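Local structure of CT398 (Chlamydia trachomatis, 4ILO) at residues Val193-Glu198 with Cys229-Tyr234; Leu12-Leu17 with Gln169-Thr174; Ile19-Leu24 with Ser162-Arg167. The protein is of unknown function, but its zinc-ribbon domain and long coiled-coil hairpin are consistent with DNA or RNA binding. One frame throughout, in Å; residues are numbered along the deposited sequence.

Interaction 1: residues Val193-Glu198 with Cys229-Tyr234. With ZN (zinc ion), chain C; EDO (1,2-ethanediol), chain D.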
loop_
_atom_site.group_PDB
_atom_site.type_symbol
_atom_site.label_atom_id
_atom_site.label_comp_id
_atom_site.label_asym_id
_atom_site.label_seq_id
_atom_site.Cartn_x
_atom_site.Cartn_y
_atom_site.Cartn_z
ATOM N N VAL A 193 27.628 18.683 -0.442
ATOM C CA VAL A 193 28.117 19.391 0.733
ATOM C C VAL A 193 29.577 19.892 0.590
ATOM O O VAL A 193 30.048 20.676 1.443
ATOM C CB VAL A 193 27.932 18.517 1.982
ATOM C CG1 VAL A 193 26.396 18.270 2.222
ATOM C CG2 VAL A 193 28.658 17.194 1.803
ATOM N N VAL A 194 30.310 19.443 -0.423
ATOM C CA VAL A 194 31.595 20.030 -0.805
ATOM C C VAL A 194 31.306 20.817 -2.068
ATOM O O VAL A 194 31.080 20.227 -3.132
ATOM C CB VAL A 194 32.661 18.956 -1.057
ATOM C CG1 VAL A 194 34.056 19.623 -1.321
ATOM C CG2 VAL A 194 32.758 18.011 0.114
ATOM N N VAL A 195 31.243 22.140 -1.954
ATOM C CA VAL A 195 30.668 22.938 -3.043
ATOM C C VAL A 195 31.571 24.113 -3.393
ATOM O O VAL A 195 32.277 24.640 -2.520
ATOM C CB VAL A 195 29.267 23.469 -2.679
ATOM C CG1 VAL A 195 28.280 22.291 -2.395
ATOM C CG2 VAL A 195 29.342 24.496 -1.520
ATOM N N PRO A 196 31.592 24.563 -4.644
ATOM C CA PRO A 196 32.500 25.651 -5.011
ATOM C C PRO A 196 31.860 27.021 -4.784
ATOM O O PRO A 196 30.632 27.160 -4.644
ATOM C CB PRO A 196 32.771 25.382 -6.501
ATOM C CG PRO A 196 31.461 24.746 -7.000
ATOM C CD PRO A 196 30.907 23.963 -5.812
ATOM N N ILE A 197 32.742 28.023 -4.680
ATOM C CA ILE A 197 32.361 29.435 -4.762
ATOM C C ILE A 197 31.903 29.734 -6.187
ATOM O O ILE A 197 32.666 29.542 -7.140
ATOM C CB ILE A 197 33.556 30.346 -4.434
ATOM C CG1 ILE A 197 34.288 29.945 -3.151
ATOM C CG2 ILE A 197 33.098 31.813 -4.383
ATOM C CD1 ILE A 197 33.648 30.459 -1.944
ATOM N N GLU A 198 30.679 30.249 -6.333
ATOM C CA GLU A 198 30.167 30.743 -7.619
ATOM C C GLU A 198 29.699 32.180 -7.433
ATOM O O GLU A 198 28.898 32.467 -6.530
ATOM C CB GLU A 198 28.961 29.940 -8.165
ATOM C CG GLU A 198 29.013 28.395 -8.075
ATOM C CD GLU A 198 29.791 27.694 -9.218
ATOM O OE1 GLU A 198 29.294 26.646 -9.734
ATOM O OE2 GLU A 198 30.915 28.162 -9.562
ATOM N N CYS A 229 25.803 27.888 6.032
ATOM C CA CYS A 229 25.273 26.537 5.947
ATOM C C CYS A 229 26.242 25.474 6.430
ATOM O O CYS A 229 25.838 24.323 6.569
ATOM C CB CYS A 229 24.812 26.209 4.516
ATOM S SG CYS A 229 26.144 25.927 3.262
ATOM N N SER A 230 27.507 25.812 6.664
ATOM C CA SER A 230 28.534 24.902 7.206
ATOM C C SER A 230 29.089 23.919 6.170
ATOM O O SER A 230 29.973 23.090 6.544
ATOM C CB SER A 230 28.057 24.078 8.422
ATOM O OG SER A 230 27.733 24.906 9.536
ATOM N N ARG A 231 28.634 23.951 4.919
ATOM C CA ARG A 231 29.241 23.131 3.888
ATOM C C ARG A 231 30.712 23.505 3.687
ATOM O O ARG A 231 31.135 24.625 3.981
ATOM C CB ARG A 231 28.518 23.339 2.568
ATOM C CG ARG A 231 27.062 22.806 2.570
ATOM C CD ARG A 231 26.470 22.936 1.187
ATOM N NE ARG A 231 25.248 22.141 1.028
ATOM C CZ ARG A 231 24.051 22.524 1.453
ATOM N NH1 ARG A 231 23.901 23.672 2.097
ATOM N NH2 ARG A 231 22.997 21.735 1.252
ATOM N N ILE A 232 31.478 22.557 3.142
ATOM C CA ILE A 232 32.890 22.788 2.787
ATOM C C ILE A 232 32.956 23.562 1.473
ATOM O O ILE A 232 32.378 23.135 0.467
ATOM C CB ILE A 232 33.629 21.446 2.642
ATOM C CG1 ILE A 232 33.708 20.738 3.991
ATOM C CG2 ILE A 232 35.029 21.664 2.024
ATOM C CD1 ILE A 232 33.861 19.239 3.897
ATOM N N LEU A 233 33.683 24.684 1.465
ATOM C CA LEU A 233 33.825 25.504 0.267
ATOM C C LEU A 233 35.209 25.300 -0.353
ATOM O O LEU A 233 36.216 25.102 0.345
ATOM C CB LEU A 233 33.674 26.997 0.598
ATOM C CG LEU A 233 32.332 27.625 0.991
ATOM C CD1 LEU A 233 32.546 29.010 1.557
ATOM C CD2 LEU A 233 31.357 27.708 -0.230
ATOM N N TYR A 234 35.263 25.402 -1.679
ATOM C CA TYR A 234 36.525 25.269 -2.387
ATOM C C TYR A 234 36.490 26.169 -3.614
ATOM O O TYR A 234 35.438 26.667 -4.017
ATOM C CB TYR A 234 36.817 23.814 -2.767
ATOM C CG TYR A 234 35.978 23.309 -3.936
ATOM C CD1 TYR A 234 34.737 22.704 -3.717
ATOM C CD2 TYR A 234 36.428 23.420 -5.257
ATOM C CE1 TYR A 234 33.945 22.215 -4.777
ATOM C CE2 TYR A 234 35.644 22.925 -6.339
ATOM C CZ TYR A 234 34.404 22.333 -6.085
ATOM O OH TYR A 234 33.622 21.860 -7.113
HETATM ZN ZN ZN C . 26.444 28.019 2.369
HETATM C C1 EDO D . 39.515 25.510 1.028
HETATM O O1 EDO D . 40.184 25.484 -0.237
HETATM C C2 EDO D . 38.998 24.106 1.289
HETATM O O2 EDO D . 37.968 24.220 2.272
#

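Interaction 2: residues Leu12-Leu17 with Gln169-Thr174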
loop_
_atom_site.group_PDB
_atom_site.type_symbol
_atom_site.label_atom_id
_atom_site.label_comp_id
_atom_site.label_asym_id
_atom_site.label_seq_id
_atom_site.Cartn_x
_atom_site.Cartn_y
_atom_site.Cartn_z
ATOM N N LEU A 12 35.323 14.973 -4.051
ATOM C CA LEU A 12 34.386 15.376 -5.084
ATOM C C LEU A 12 33.882 14.163 -5.854
ATOM O O LEU A 12 32.680 14.051 -6.129
ATOM C CB LEU A 12 35.013 16.441 -5.994
ATOM C CG LEU A 12 35.004 17.834 -5.317
ATOM C CD1 LEU A 12 35.833 18.874 -6.052
ATOM C CD2 LEU A 12 33.555 18.363 -5.142
ATOM N N ALA A 13 34.765 13.214 -6.156
ATOM C CA ALA A 13 34.342 12.057 -6.940
ATOM C C ALA A 13 33.503 11.101 -6.109
ATOM O O ALA A 13 32.575 10.467 -6.637
ATOM C CB ALA A 13 35.553 11.321 -7.522
ATOM N N ILE A 14 33.814 10.973 -4.817
ATOM C CA ILE A 14 32.942 10.205 -3.930
ATOM C C ILE A 14 31.578 10.869 -3.830
ATOM O O ILE A 14 30.538 10.196 -3.771
ATOM C CB ILE A 14 33.605 10.069 -2.555
ATOM C CG1 ILE A 14 34.822 9.146 -2.687
ATOM C CG2 ILE A 14 32.611 9.605 -1.523
ATOM C CD1 ILE A 14 35.764 9.256 -1.584
ATOM N N GLN A 15 31.568 12.200 -3.799
ATOM C CA GLN A 15 30.323 12.932 -3.669
ATOM C C GLN A 15 29.402 12.662 -4.858
ATOM O O GLN A 15 28.179 12.580 -4.694
ATOM C CB GLN A 15 30.609 14.416 -3.520
ATOM C CG GLN A 15 29.419 15.218 -3.214
ATOM C CD GLN A 15 29.743 16.655 -2.989
ATOM O OE1 GLN A 15 29.468 17.200 -1.928
ATOM N NE2 GLN A 15 30.352 17.287 -3.991
ATOM N N GLU A 16 29.963 12.504 -6.061
ATOM C CA GLU A 16 29.103 12.211 -7.213
ATOM C C GLU A 16 28.461 10.827 -7.093
ATOM O O GLU A 16 27.283 10.640 -7.463
ATOM C CB GLU A 16 29.884 12.361 -8.521
ATOM C CG GLU A 16 30.272 13.808 -8.818
ATOM C CD GLU A 16 29.066 14.765 -8.716
ATOM O OE1 GLU A 16 28.072 14.586 -9.464
ATOM O OE2 GLU A 16 29.120 15.703 -7.880
ATOM N N LEU A 17 29.196 9.857 -6.538
ATOM C CA LEU A 17 28.612 8.545 -6.290
ATOM C C LEU A 17 27.506 8.634 -5.246
ATOM O O LEU A 17 26.403 8.106 -5.448
ATOM C CB LEU A 17 29.694 7.554 -5.868
ATOM C CG LEU A 17 30.802 7.363 -6.904
ATOM C CD1 LEU A 17 31.934 6.473 -6.355
ATOM C CD2 LEU A 17 30.246 6.819 -8.229
ATOM N N GLN A 169 36.311 1.705 -3.235
ATOM C CA GLN A 169 37.659 1.769 -3.802
ATOM C C GLN A 169 38.235 3.179 -3.770
ATOM O O GLN A 169 39.456 3.338 -3.885
ATOM C CB GLN A 169 37.696 1.231 -5.246
ATOM C CG GLN A 169 37.716 -0.312 -5.392
ATOM C CD GLN A 169 38.930 -0.981 -4.739
ATOM O OE1 GLN A 169 39.935 -0.329 -4.456
ATOM N NE2 GLN A 169 38.830 -2.289 -4.490
ATOM N N LEU A 170 37.393 4.203 -3.630
ATOM C CA LEU A 170 37.879 5.575 -3.558
ATOM C C LEU A 170 38.098 6.030 -2.122
ATOM O O LEU A 170 39.041 6.799 -1.854
ATOM C CB LEU A 170 36.879 6.512 -4.232
ATOM C CG LEU A 170 36.629 6.238 -5.709
ATOM C CD1 LEU A 170 35.764 7.347 -6.253
ATOM C CD2 LEU A 170 37.946 6.142 -6.479
ATOM N N LYS A 171 37.226 5.573 -1.207
ATOM C CA LYS A 171 37.395 5.841 0.218
ATOM C C LYS A 171 38.754 5.375 0.717
ATOM O O LYS A 171 39.296 5.942 1.674
ATOM C CB LYS A 171 36.317 5.123 1.032
ATOM C CG LYS A 171 35.018 5.912 1.267
ATOM C CD LYS A 171 34.027 5.133 2.157
ATOM C CE LYS A 171 34.675 4.782 3.499
ATOM N NZ LYS A 171 33.674 4.465 4.551
ATOM N N GLU A 172 39.322 4.343 0.094
ATOM C CA GLU A 172 40.613 3.844 0.561
ATOM C C GLU A 172 41.686 4.924 0.461
ATOM O O GLU A 172 42.393 5.187 1.441
ATOM C CB GLU A 172 40.979 2.531 -0.152
ATOM C CG GLU A 172 39.934 1.427 0.189
ATOM C CD GLU A 172 40.179 0.039 -0.410
ATOM O OE1 GLU A 172 41.129 -0.142 -1.202
ATOM O OE2 GLU A 172 39.388 -0.878 -0.076
ATOM N N THR A 173 41.765 5.621 -0.682
ATOM C CA THR A 173 42.799 6.632 -0.934
ATOM C C THR A 173 42.366 8.074 -0.589
ATOM O O THR A 173 43.036 9.030 -1.020
ATOM C CB THR A 173 43.257 6.568 -2.399
ATOM O OG1 THR A 173 42.120 6.341 -3.248
ATOM C CG2 THR A 173 44.276 5.445 -2.612
ATOM N N THR A 174 41.277 8.249 0.170
ATOM C CA THR A 174 40.702 9.564 0.458
ATOM C C THR A 174 41.094 10.011 1.869
ATOM O O THR A 174 41.190 9.184 2.790
ATOM C CB THR A 174 39.162 9.527 0.304
ATOM O OG1 THR A 174 38.664 10.828 -0.060
ATOM C CG2 THR A 174 38.464 9.051 1.598
#

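Interaction 3: residues Ile19-Leu24 with Ser162-Arg167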
loop_
_atom_site.group_PDB
_atom_site.type_symbol
_atom_site.label_atom_id
_atom_site.label_comp_id
_atom_site.label_asym_id
_atom_site.label_seq_id
_atom_site.Cartn_x
_atom_site.Cartn_y
_atom_site.Cartn_z
ATOM N N ILE A 19 25.602 11.168 -4.499
ATOM C CA ILE A 19 24.403 11.835 -5.008
ATOM C C ILE A 19 23.545 10.852 -5.803
ATOM O O ILE A 19 22.319 10.758 -5.611
ATOM C CB ILE A 19 24.781 13.065 -5.854
ATOM C CG1 ILE A 19 25.454 14.135 -4.984
ATOM C CG2 ILE A 19 23.503 13.620 -6.592
ATOM C CD1 ILE A 19 24.655 14.622 -3.828
ATOM N N LYS A 20 24.179 10.113 -6.716
ATOM C CA LYS A 20 23.460 9.096 -7.477
ATOM C C LYS A 20 22.786 8.101 -6.545
ATOM O O LYS A 20 21.606 7.769 -6.721
ATOM C CB LYS A 20 24.418 8.372 -8.416
ATOM C CG LYS A 20 24.951 9.234 -9.534
ATOM C CD LYS A 20 25.641 8.375 -10.571
ATOM C CE LYS A 20 26.722 9.130 -11.318
ATOM N NZ LYS A 20 27.526 8.189 -12.156
ATOM N N MET A 21 23.524 7.622 -5.533
ATOM C CA MET A 21 22.966 6.620 -4.638
ATOM C C MET A 21 21.769 7.168 -3.883
ATOM O O MET A 21 20.816 6.433 -3.632
ATOM C CB MET A 21 24.027 6.087 -3.673
ATOM C CG MET A 21 24.849 4.938 -4.288
ATOM S SD MET A 21 25.718 3.883 -3.097
ATOM C CE MET A 21 26.402 5.084 -1.951
ATOM N N ILE A 22 21.796 8.457 -3.518
ATOM C CA ILE A 22 20.635 9.066 -2.875
ATOM C C ILE A 22 19.474 9.100 -3.848
ATOM O O ILE A 22 18.331 8.797 -3.495
ATOM C CB ILE A 22 20.972 10.476 -2.351
ATOM C CG1 ILE A 22 21.926 10.358 -1.148
ATOM C CG2 ILE A 22 19.655 11.228 -1.946
ATOM C CD1 ILE A 22 22.529 11.680 -0.647
ATOM N N ARG A 23 19.756 9.456 -5.098
ATOM C CA ARG A 23 18.716 9.456 -6.106
ATOM C C ARG A 23 18.137 8.061 -6.263
ATOM O O ARG A 23 16.926 7.873 -6.141
ATOM C CB ARG A 23 19.265 9.965 -7.430
ATOM C CG ARG A 23 18.191 10.026 -8.496
ATOM C CD ARG A 23 18.782 10.142 -9.893
ATOM N NE ARG A 23 17.836 9.597 -10.861
ATOM C CZ ARG A 23 17.869 8.353 -11.336
ATOM N NH1 ARG A 23 18.827 7.498 -10.960
ATOM N NH2 ARG A 23 16.941 7.960 -12.200
ATOM N N LEU A 24 18.998 7.055 -6.481
ATOM C CA LEU A 24 18.516 5.686 -6.645
ATOM C C LEU A 24 17.607 5.264 -5.497
ATOM O O LEU A 24 16.581 4.610 -5.726
ATOM C CB LEU A 24 19.674 4.699 -6.762
ATOM C CG LEU A 24 20.628 4.832 -7.952
ATOM C CD1 LEU A 24 21.741 3.790 -7.852
ATOM C CD2 LEU A 24 19.873 4.690 -9.262
ATOM N N SER A 162 26.984 -1.562 -7.750
ATOM C CA SER A 162 28.187 -1.108 -8.438
ATOM C C SER A 162 28.700 0.217 -7.868
ATOM O O SER A 162 29.913 0.400 -7.694
ATOM C CB SER A 162 27.911 -1.001 -9.939
ATOM O OG SER A 162 28.897 -0.213 -10.574
ATOM N N LEU A 163 27.796 1.154 -7.562
ATOM C CA LEU A 163 28.245 2.446 -7.052
ATOM C C LEU A 163 28.793 2.322 -5.640
ATOM O O LEU A 163 29.663 3.110 -5.246
ATOM C CB LEU A 163 27.111 3.467 -7.093
ATOM C CG LEU A 163 26.593 3.837 -8.486
ATOM C CD1 LEU A 163 25.243 4.548 -8.412
ATOM C CD2 LEU A 163 27.609 4.686 -9.223
ATOM N N LEU A 164 28.305 1.342 -4.869
ATOM C CA LEU A 164 28.874 1.089 -3.549
ATOM C C LEU A 164 30.328 0.627 -3.653
ATOM O O LEU A 164 31.220 1.175 -2.988
ATOM C CB LEU A 164 28.035 0.048 -2.822
ATOM C CG LEU A 164 28.043 0.099 -1.297
ATOM C CD1 LEU A 164 28.177 1.522 -0.773
ATOM C CD2 LEU A 164 26.755 -0.506 -0.812
ATOM N N SER A 165 30.588 -0.379 -4.492
ATOM C CA SER A 165 31.942 -0.903 -4.610
ATOM C C SER A 165 32.893 0.162 -5.139
ATOM O O SER A 165 34.059 0.220 -4.731
ATOM C CB SER A 165 31.950 -2.126 -5.527
ATOM O OG SER A 165 31.891 -1.746 -6.892
ATOM N N GLN A 166 32.420 0.999 -6.067
ATOM C CA GLN A 166 33.222 2.127 -6.524
ATOM C C GLN A 166 33.504 3.086 -5.379
ATOM O O GLN A 166 34.642 3.551 -5.212
ATOM C CB GLN A 166 32.501 2.870 -7.642
ATOM C CG GLN A 166 32.416 2.129 -8.951
ATOM C CD GLN A 166 31.430 2.791 -9.894
ATOM O OE1 GLN A 166 31.537 3.990 -10.190
ATOM N NE2 GLN A 166 30.444 2.024 -10.347
ATOM N N ARG A 167 32.473 3.406 -4.583
ATOM C CA ARG A 167 32.673 4.305 -3.451
ATOM C C ARG A 167 33.742 3.756 -2.522
ATOM O O ARG A 167 34.584 4.505 -2.015
ATOM C CB ARG A 167 31.366 4.533 -2.681
ATOM C CG ARG A 167 31.538 5.404 -1.442
ATOM C CD ARG A 167 30.237 5.744 -0.717
ATOM N NE ARG A 167 30.111 5.010 0.545
ATOM C CZ ARG A 167 28.956 4.765 1.183
ATOM N NH1 ARG A 167 27.790 5.207 0.704
ATOM N NH2 ARG A 167 28.959 4.068 2.319
#

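Interaction 1: residues Val193-Glu198 with Cys229-Tyr234
Val194, Val195 and Pro196 pair in parallel with Ile232, Leu233 and Tyr234, the two strand axes crossing at 47° in a strongly twisted ladder. Four backbone hydrogen bonds hold it, from the 2.9 Å bond of Ile232 N to Val193 O as far as Ile197 N to Tyr234 O, 3.1 Å. On one face Val194 lies alongside Ile232, and Val194 CG1 also meets Tyr234 CD1. Tyr234 has CG placed between its backbone N and carbonyl carbon (chi1 75°), which folds the ring back across the neighbouring strand; Pro196 CB sits over one face of the Tyr234 ring, 3.8 Å from the centroid, in a CH-pi contact. These are the central strands of the mixed sheet of the C4-type zinc ribbon, where Cys229 SG binds the zinc ion at 2.3 Å and Cys202, Cys205 and Cys226 complete the site. Arg231 NH1, in its guanidinium plane, donates to Cys229 SG at 3.4 Å, and Arg231 N donates to the same sulfur, a second shell that would probably temper the thiolate charge. Arg231 NH2 forms a salt bridge with Asp191. On the other face Val195 CG2 packs against Leu233 CD2; near it the Ile197 side chain crosses that of Leu233, with Ile197 CD1 3.9 Å from Leu233 CD1.

Interaction 2: residues Leu12-Leu17 with Gln169-Thr174
Ile14 and Leu170 mark the nearest approach of the two backbones, with CA atoms 6.8 Å apart, where helix 2-86 passes the end region of helix 90-171, which runs into a type I beta turn from Lys171 to Thr174. Their side chains pass antiparallel, flank to flank, and Ile14 CG1 rests on Leu170 CB at 3.7 Å. Ile14 carries CG1 anti to its carbonyl carbon (chi1 -69°), and the extended chi2 of 162° sends CD1 onward to the turn. There the two side chains meet tip to tip, and Ile14 CD1 lies 3.6 Å from Thr174 OG1. The hydroxyl is hydrogen-bonded to Ser10 OG, so the contact with the Ile14 methyl leaves its polar need met by another residue of helix 2-86. Leu170 reaches the other way: Leu170 CD1 touches Leu17 CD1 at 3.9 Å, the two side chains nearly perpendicular, and Ala13 CB lies 4.2 Å from Leu170 CD1. Tyr182 and Phe179 of helix 176-189 pack on Ile14 and Thr174 respectively, placing the contact at the base of the coiled-coil hairpin, where the chain leaves its second long helix. Between the two segments the contact is wholly van der Waals, implying that their fit rests on aliphatic shape and burial, while the polar tie of Thr174 OG1 to Ser10 OG lies just beside them.

Interaction 3: residues Ile19-Leu24 with Ser162-Arg167
Met21 and Leu163 overlap along their flanks, heading opposite ways, with Met21 CG 3.9 Å from Leu163 CB. The methionine leaves its helix with CG anti to the carbonyl carbon (chi1 -85°) and runs extended through chi2, then bends at chi3 (-43°). The extended part carries SD across to Leu164, where Met21 SD lies 4.0 Å from Leu164 N and 4.1 Å from Leu164 CD1, the thioether lying athwart the leucine side chain. The bend turns CE toward Arg167, obliquely to the guanidinium; its approach to NH1 is so close that the detailed placing of these two ends is doubtful. Leu163 also has CG anti to its carbonyl carbon, and its extended chi2 (164°) directs CD1 back between Lys20 and Leu24: Leu163 CD1 touches Lys20 CB at 3.9 Å and Leu24 CD1 at 3.6 Å. Helices 2-86 and 90-171 are the two arms of the coiled-coil hairpin, and here they run antiparallel at 154° with short-segment axes 10.5 Å apart, a spacing bridged by the Met21 thioether and the leucine side chains. Arg167 and Leu164 also meet within their own helix: both leave the backbone with CG anti to N, and as modelled Leu164 CD1 lies over one face of the Arg167 guanidinium, a placing that is equally uncertain. Arg167 NH1 has a weak, long ion pair with Asp18 of the opposing helix.

Interactions 2 and 3 are successive contacts between helices 2-86 and 90-171, their centres about 11 Å apart. Leu17 joins them: Leu17 CD2 packs on Leu163 CD2 at 3.5 Å, while Leu17 CD1 lies 3.6 Å from Arg167 N. Interaction 1 belongs to the zinc ribbon, yet its centre is only about 17 Å from that of interaction 2. Gln15 OE1 probably accepts hydrogen bonds from both Val193 N and Val194 N, each at 2.8 Å, and Leu12 CD1 packs on Tyr234 CZ at 3.7 Å. Segment 12-17 therefore faces the hairpin partner on one side and the zinc-bearing sheet on another, whereas interactions 1 and 3 do not touch.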